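Long-range contacts in dehydrogenase (Chromobacterium violaceum, PDB 3Q2I), which binds NADH and UDP-GlcNAcA and probably catalyses the NAD-dependent oxidation of this UDP-sugar on the route to 2,3-diacetamido-2,3-dideoxy-D-mannuronic acid: residues Thr90-Cys95 with Leu116-Ala121; Gly99-Thr104 with Ala125-Phe130. One frame throughout, in Å; residues are numbered along the deposited sequence.

Both contacts belong to the NAD-binding Rossmann domain and lie in adjacent layers, their centres about 9 Å apart. Contact 2 is the buried layer, in which two neighbouring strands of the parallel sheet are joined mainly by backbone hydrogen bonds. Contact 1 is the helical layer that packs against one face of the sheet, partly open to solvent and made of apolar side-chain packing with one bridging water. The chain passes back and forth between them: helix 88-97 leads into strand 101-104, helix 112-125 into strand 129-131. Ser92 and Cys95 of contact 1 press on Val102 of contact 2, and Ser92 also meets Leu129, so the two layers pack directly, with the Ser92 hydroxyl among apolar side chains.

Contact 1 (Thr90-Cys95 with Leu116-Ala121); sequences TQSIEC and LEMVKA. With NAI (1,4-dihydronicotinamide adenine dinucleotide), chain B.
Ile93 reaches across from helix 88-97 and sets its CG1 against helix 112-125, 3.8 Å from Met118 CA and 4.0 Å from Ala121 CB. Its CD1 continues toward the residue before Met118, to 3.8 Å from Glu117 CB, while CG2 also touches the Ala121 methyl. With CG1 anti to the carbonyl carbon (chi1 -68°) and CD1 extended beyond it, both branches can lie on the partner helix. Of the Glu117 side chain only CB meets Ile93, and its backbone carbonyl lies beside CG1 and CD1.

Beside this patch, on the side toward the sheet, the Met118 terminal methyl meets Ser92, with CE 3.6 Å from Ser92 CB. The methionine reaches there because CG sits between backbone N and carbonyl carbon (chi1 64°) and the chain, extended at chi2, bends at its thioether. Ser92 OG makes its link through a water, to which it is hydrogen-bonded at 2.8 Å; that water donates to Met118 O, also at 2.8 Å. The water gives the Met118 carbonyl a donor and links it indirectly to the neighbouring helix.

The helix segments run almost parallel, their axes 10° apart and 8.8 Å apart at closest approach, as expected of successive helices on one face of a Rossmann sheet. Gln91 turns elsewhere, to the NADH pocket, where its OE1 stands 3.7 Å from N6A of the adenine. Glu94 OE1 is hydrogen-bonded to Thr68 OG1 of helix 67-73, the preceding helix in the chain. Thr90 packs on Lys120 of a second subunit and Lys120 on Thr90 of a third. Beneath the pair lies the parallel sheet: Ser92 and Cys95 rest on Val102 of strand 101-104, and Ser92, Met118 and Val119 on Leu129 of strand 129-131.

Contact 2 (Gly99-Thr104 with Ala125-Phe130); sequences GFHVMT and AKKHLF
The His101 ring carries the Lys127 chain across one face, with Lys127 CD 3.8 Å from the ring centroid in a CH-pi contact, and at its edge ND1 accepts the N-H of His128. The donor, His128 N, lies in the ring plane, 2.9 Å from His101 ND1. The His128 ring runs alongside obliquely, the planes at 37°. The Phe130 ring brings its edge to Val102 O, 3.4 Å from CD2.

Lys127 bends at chi2 (-74°) to cross the imidazole, and its NZ ends near Gly99 O in a weak bond; a water donating to Gly99 O, and held weakly by NZ, spans them. The strands pair in parallel: Val102 N donates to His128 O, Phe130 N to Val102 O at 2.8 Å, and Thr104 N to Phe130 O. Val102 CG1 meets Leu129 CD1 at 3.6 Å on the sheet face covered by helix 88-97; Met103 and Phe130 meet on the other, under helix 304-315.

The His101 side chain thus adds a bond just before the bridged pairs of the ladder. The accepting ND1 points to a proton on NE2 if the ring is neutral; the nearby lysine ammonium would probably disfavour a second.

Contact 1 (Thr90-Cys95 with Leu116-Ala121)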
loop_
_atom_site.group_PDB
_atom_site.type_symbol
_atom_site.label_atom_id
_atom_site.label_comp_id
_atom_site.label_asym_id
_atom_site.label_seq_id
_atom_site.Cartn_x
_atom_site.Cartn_y
_atom_site.Cartn_z
ATOM N N THR A 90 -10.607 -32.992 -5.081
ATOM C CA THR A 90 -11.759 -33.432 -5.870
ATOM C C THR A 90 -12.063 -34.897 -5.530
ATOM O O THR A 90 -13.245 -35.233 -5.423
ATOM C CB THR A 90 -11.679 -33.249 -7.391
ATOM O OG1 THR A 90 -10.464 -33.773 -7.911
ATOM C CG2 THR A 90 -11.773 -31.776 -7.784
ATOM N N GLN A 91 -11.018 -35.718 -5.415
ATOM C CA GLN A 91 -11.273 -37.141 -5.074
ATOM C C GLN A 91 -11.882 -37.295 -3.682
ATOM O O GLN A 91 -12.844 -38.067 -3.492
ATOM C CB GLN A 91 -10.022 -38.000 -5.292
ATOM C CG GLN A 91 -9.489 -37.878 -6.700
ATOM C CD GLN A 91 -8.328 -38.797 -7.021
ATOM O OE1 GLN A 91 -8.228 -39.251 -8.159
ATOM N NE2 GLN A 91 -7.493 -39.105 -6.059
ATOM N N SER A 92 -11.342 -36.603 -2.681
ATOM C CA SER A 92 -11.897 -36.677 -1.325
ATOM C C SER A 92 -13.371 -36.292 -1.320
ATOM O O SER A 92 -14.224 -36.967 -0.711
ATOM C CB SER A 92 -11.109 -35.740 -0.380
ATOM O OG SER A 92 -11.562 -35.867 0.945
ATOM N N ILE A 93 -13.694 -35.159 -1.938
ATOM C CA ILE A 93 -15.081 -34.687 -1.974
ATOM C C ILE A 93 -16.010 -35.732 -2.638
ATOM O O ILE A 93 -17.104 -36.016 -2.115
ATOM C CB ILE A 93 -15.139 -33.320 -2.724
ATOM C CG1 ILE A 93 -14.445 -32.207 -1.922
ATOM C CG2 ILE A 93 -16.581 -32.915 -3.030
ATOM C CD1 ILE A 93 -14.189 -30.871 -2.776
ATOM N N GLU A 94 -15.551 -36.344 -3.723
ATOM C CA GLU A 94 -16.341 -37.408 -4.384
ATOM C C GLU A 94 -16.555 -38.603 -3.439
ATOM O O GLU A 94 -17.718 -39.065 -3.298
ATOM C CB GLU A 94 -15.641 -37.873 -5.661
ATOM C CG GLU A 94 -16.610 -38.677 -6.554
ATOM C CD GLU A 94 -15.953 -39.216 -7.818
ATOM O OE1 GLU A 94 -16.590 -40.104 -8.428
ATOM O OE2 GLU A 94 -14.804 -38.847 -8.191
ATOM N N CYS A 95 -15.486 -39.061 -2.777
ATOM C CA CYS A 95 -15.587 -40.104 -1.729
ATOM C C CYS A 95 -16.587 -39.731 -0.643
ATOM O O CYS A 95 -17.479 -40.520 -0.297
ATOM C CB CYS A 95 -14.234 -40.434 -1.098
ATOM S SG CYS A 95 -13.063 -41.165 -2.246
ATOM N N LEU A 116 -10.352 -26.351 2.276
ATOM C CA LEU A 116 -11.594 -26.010 2.956
ATOM C C LEU A 116 -12.762 -26.853 2.455
ATOM O O LEU A 116 -13.547 -27.328 3.275
ATOM C CB LEU A 116 -11.966 -24.509 2.874
ATOM C CG LEU A 116 -10.955 -23.573 3.544
ATOM C CD1 LEU A 116 -11.377 -22.149 3.245
ATOM C CD2 LEU A 116 -10.882 -23.789 5.012
ATOM N N GLU A 117 -12.872 -27.011 1.142
ATOM C CA GLU A 117 -14.016 -27.685 0.532
ATOM C C GLU A 117 -13.963 -29.176 0.890
ATOM O O GLU A 117 -15.022 -29.786 1.102
ATOM C CB GLU A 117 -14.052 -27.474 -0.977
ATOM C CG GLU A 117 -14.530 -26.068 -1.349
ATOM C CD GLU A 117 -15.887 -25.663 -0.733
ATOM O OE1 GLU A 117 -16.771 -26.516 -0.488
ATOM O OE2 GLU A 117 -16.086 -24.459 -0.452
ATOM N N MET A 118 -12.778 -29.775 0.990
ATOM C CA MET A 118 -12.768 -31.202 1.334
ATOM C C MET A 118 -13.209 -31.431 2.789
ATOM O O MET A 118 -13.925 -32.409 3.121
ATOM C CB MET A 118 -11.431 -31.846 0.940
ATOM C CG MET A 118 -10.235 -31.338 1.656
ATOM S SD MET A 118 -8.710 -31.748 0.746
ATOM C CE MET A 118 -8.622 -33.547 1.054
ATOM N N VAL A 119 -12.865 -30.519 3.705
ATOM C CA VAL A 119 -13.319 -30.554 5.089
ATOM C C VAL A 119 -14.846 -30.349 5.178
ATOM O O VAL A 119 -15.529 -31.049 5.959
ATOM C CB VAL A 119 -12.509 -29.577 5.976
ATOM C CG1 VAL A 119 -13.090 -29.443 7.397
ATOM C CG2 VAL A 119 -11.028 -30.049 6.032
ATOM N N LYS A 120 -15.358 -29.372 4.444
ATOM C CA LYS A 120 -16.805 -29.058 4.432
ATOM C C LYS A 120 -17.592 -30.292 3.943
ATOM O O LYS A 120 -18.633 -30.610 4.542
ATOM C CB LYS A 120 -17.089 -27.869 3.497
ATOM C CG LYS A 120 -18.578 -27.434 3.461
ATOM C CD LYS A 120 -18.748 -26.042 2.854
ATOM C CE LYS A 120 -18.825 -24.983 3.959
ATOM N NZ LYS A 120 -20.210 -24.753 4.496
ATOM N N ALA A 121 -17.056 -31.014 2.952
ATOM C CA ALA A 121 -17.780 -32.145 2.318
ATOM C C ALA A 121 -17.798 -33.302 3.300
ATOM O O ALA A 121 -18.833 -33.991 3.416
ATOM C CB ALA A 121 -17.118 -32.578 0.994
HETATM P PA NAI B . 3.339 -41.361 -7.981
HETATM O O1A NAI B . 3.443 -40.538 -9.199
HETATM O O2A NAI B . 4.430 -42.486 -7.701
HETATM O O5B NAI B . 1.943 -42.087 -7.837
HETATM C C5B NAI B . 1.069 -41.670 -8.848
HETATM C C4B NAI B . -0.086 -42.659 -8.912
HETATM O O4B NAI B . -1.384 -42.055 -9.054
HETATM C C3B NAI B . 0.314 -43.210 -10.282
HETATM O O3B NAI B . 0.376 -44.644 -10.252
HETATM C C2B NAI B . -0.670 -42.564 -11.271
HETATM O O2B NAI B . -0.929 -43.336 -12.437
HETATM C C1B NAI B . -1.900 -42.501 -10.335
HETATM N N9A NAI B . -2.949 -41.629 -10.810
HETATM C C8A NAI B . -2.797 -40.364 -11.324
HETATM N N7A NAI B . -3.979 -39.873 -11.571
HETATM C C5A NAI B . -4.960 -40.737 -11.144
HETATM C C6A NAI B . -6.370 -40.755 -11.164
HETATM N N6A NAI B . -7.112 -39.697 -11.646
HETATM N N1A NAI B . -7.005 -41.839 -10.687
HETATM C C2A NAI B . -6.308 -42.862 -10.235
HETATM N N3A NAI B . -4.979 -42.923 -10.188
HETATM C C4A NAI B . -4.285 -41.869 -10.669
HETATM O O3 NAI B . 3.363 -40.375 -6.729
HETATM P PN NAI B . 3.667 -40.692 -5.246
HETATM O O1N NAI B . 5.086 -40.341 -4.897
HETATM O O2N NAI B . 3.184 -42.080 -4.761
HETATM O O5D NAI B . 2.971 -39.499 -4.385
HETATM C C5D NAI B . 1.609 -39.808 -4.200
HETATM C C4D NAI B . 0.979 -38.910 -3.139
HETATM O O4D NAI B . 1.611 -39.297 -1.908
HETATM C C3D NAI B . 1.334 -37.402 -3.268
HETATM O O3D NAI B . 0.218 -36.684 -2.737
HETATM C C2D NAI B . 2.519 -37.224 -2.312
HETATM O O2D NAI B . 2.561 -35.920 -1.736
HETATM C C1D NAI B . 2.229 -38.252 -1.178
HETATM N N1N NAI B . 3.423 -38.698 -0.497
HETATM C C2N NAI B . 3.462 -38.674 0.818
HETATM C C3N NAI B . 4.611 -39.021 1.539
HETATM C C7N NAI B . 4.629 -39.019 3.019
HETATM O O7N NAI B . 5.619 -38.883 3.714
HETATM N N7N NAI B . 3.461 -39.177 3.711
HETATM C C4N NAI B . 5.772 -39.307 0.792
HETATM C C5N NAI B . 5.649 -39.422 -0.581
HETATM C C6N NAI B . 4.475 -39.105 -1.217
HETATM O O HOH W 1 -14.004 -34.578 1.329
#

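Contact 2 (Gly99-Thr104 with Ala125-Phe130)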
loop_
_atom_site.group_PDB
_atom_site.type_symbol
_atom_site.label_atom_id
_atom_site.label_comp_id
_atom_site.label_asym_id
_atom_site.label_seq_id
_atom_site.Cartn_x
_atom_site.Cartn_y
_atom_site.Cartn_z
ATOM N N GLY A 99 -20.469 -41.371 0.444
ATOM C CA GLY A 99 -20.622 -42.066 1.718
ATOM C C GLY A 99 -19.430 -42.766 2.345
ATOM O O GLY A 99 -19.625 -43.584 3.248
ATOM N N PHE A 100 -18.197 -42.393 1.975
ATOM C CA PHE A 100 -16.989 -43.028 2.522
ATOM C C PHE A 100 -16.171 -42.100 3.411
ATOM O O PHE A 100 -16.048 -40.893 3.111
ATOM C CB PHE A 100 -16.073 -43.523 1.400
ATOM C CG PHE A 100 -16.708 -44.552 0.487
ATOM C CD1 PHE A 100 -16.580 -45.911 0.773
ATOM C CD2 PHE A 100 -17.443 -44.161 -0.621
ATOM C CE1 PHE A 100 -17.172 -46.848 -0.055
ATOM C CE2 PHE A 100 -18.061 -45.108 -1.446
ATOM C CZ PHE A 100 -17.920 -46.444 -1.151
ATOM N N HIS A 101 -15.632 -42.629 4.497
ATOM C CA HIS A 101 -14.454 -42.054 5.149
ATOM C C HIS A 101 -13.270 -42.030 4.198
ATOM O O HIS A 101 -13.128 -42.891 3.308
ATOM C CB HIS A 101 -14.075 -42.900 6.377
ATOM C CG HIS A 101 -15.220 -43.173 7.295
ATOM N ND1 HIS A 101 -15.812 -42.197 8.068
ATOM C CD2 HIS A 101 -15.893 -44.324 7.561
ATOM C CE1 HIS A 101 -16.751 -42.740 8.824
ATOM N NE2 HIS A 101 -16.838 -44.023 8.514
ATOM N N VAL A 102 -12.459 -40.977 4.335
ATOM C CA VAL A 102 -11.348 -40.750 3.411
ATOM C C VAL A 102 -10.069 -40.656 4.218
ATOM O O VAL A 102 -10.016 -40.037 5.298
ATOM C CB VAL A 102 -11.580 -39.428 2.642
ATOM C CG1 VAL A 102 -10.272 -39.027 1.878
ATOM C CG2 VAL A 102 -12.745 -39.543 1.696
ATOM N N MET A 103 -8.991 -41.251 3.716
ATOM C CA MET A 103 -7.677 -41.016 4.291
ATOM C C MET A 103 -6.859 -40.420 3.151
ATOM O O MET A 103 -6.648 -41.097 2.152
ATOM C CB MET A 103 -6.966 -42.334 4.674
ATOM C CG MET A 103 -5.529 -42.102 5.145
ATOM S SD MET A 103 -4.537 -43.634 5.195
ATOM C CE MET A 103 -5.893 -44.600 5.809
ATOM N N THR A 104 -6.442 -39.160 3.251
ATOM C CA THR A 104 -5.703 -38.571 2.127
ATOM C C THR A 104 -4.230 -38.511 2.497
ATOM O O THR A 104 -3.862 -38.220 3.639
ATOM C CB THR A 104 -6.220 -37.134 1.761
ATOM O OG1 THR A 104 -5.398 -36.651 0.674
ATOM C CG2 THR A 104 -6.053 -36.214 2.993
ATOM N N ALA A 125 -21.075 -34.935 5.133
ATOM C CA ALA A 125 -21.374 -36.359 5.012
ATOM C C ALA A 125 -21.356 -37.067 6.367
ATOM O O ALA A 125 -21.772 -38.220 6.450
ATOM C CB ALA A 125 -20.412 -37.034 4.002
ATOM N N LYS A 126 -20.853 -36.410 7.414
ATOM C CA LYS A 126 -20.645 -37.030 8.705
ATOM C C LYS A 126 -19.758 -38.253 8.544
ATOM O O LYS A 126 -20.017 -39.321 9.126
ATOM C CB LYS A 126 -21.992 -37.377 9.354
ATOM C CG LYS A 126 -22.951 -36.205 9.411
ATOM C CD LYS A 126 -24.281 -36.555 10.086
ATOM C CE LYS A 126 -25.195 -35.329 10.102
ATOM N NZ LYS A 126 -26.195 -35.263 8.973
ATOM N N LYS A 127 -18.648 -38.049 7.821
ATOM C CA LYS A 127 -17.642 -39.091 7.655
ATOM C C LYS A 127 -16.293 -38.498 7.984
ATOM O O LYS A 127 -16.111 -37.273 7.884
ATOM C CB LYS A 127 -17.618 -39.593 6.208
ATOM C CG LYS A 127 -18.934 -40.228 5.750
ATOM C CD LYS A 127 -19.076 -41.599 6.405
ATOM C CE LYS A 127 -20.468 -42.148 6.184
ATOM N NZ LYS A 127 -20.364 -43.594 6.531
ATOM N N HIS A 128 -15.373 -39.345 8.404
ATOM C CA HIS A 128 -14.013 -38.913 8.745
ATOM C C HIS A 128 -13.217 -38.520 7.516
ATOM O O HIS A 128 -13.384 -39.088 6.444
ATOM C CB HIS A 128 -13.247 -40.016 9.479
ATOM C CG HIS A 128 -13.795 -40.336 10.830
ATOM N ND1 HIS A 128 -13.569 -39.547 11.938
ATOM C CD2 HIS A 128 -14.473 -41.425 11.270
ATOM C CE1 HIS A 128 -14.124 -40.114 12.995
ATOM N NE2 HIS A 128 -14.665 -41.257 12.620
ATOM N N LEU A 129 -12.326 -37.559 7.721
ATOM C CA LEU A 129 -11.256 -37.265 6.763
ATOM C C LEU A 129 -9.973 -37.349 7.597
ATOM O O LEU A 129 -9.716 -36.534 8.494
ATOM C CB LEU A 129 -11.497 -35.864 6.164
ATOM C CG LEU A 129 -10.327 -35.339 5.317
ATOM C CD1 LEU A 129 -10.032 -36.230 4.130
ATOM C CD2 LEU A 129 -10.704 -33.935 4.840
ATOM N N PHE A 130 -9.152 -38.369 7.342
ATOM C CA PHE A 130 -7.832 -38.521 7.967
ATOM C C PHE A 130 -6.796 -37.970 7.002
ATOM O O PHE A 130 -6.966 -38.143 5.805
ATOM C CB PHE A 130 -7.518 -40.032 8.088
ATOM C CG PHE A 130 -8.509 -40.814 8.932
ATOM C CD1 PHE A 130 -8.249 -40.938 10.311
ATOM C CD2 PHE A 130 -9.608 -41.445 8.348
ATOM C CE1 PHE A 130 -9.121 -41.721 11.143
ATOM C CE2 PHE A 130 -10.480 -42.243 9.186
ATOM C CZ PHE A 130 -10.224 -42.316 10.550
HETATM O O HOH W 2 -21.991 -44.435 3.807
HETATM O O HOH W 3 -15.222 -38.472 4.135
#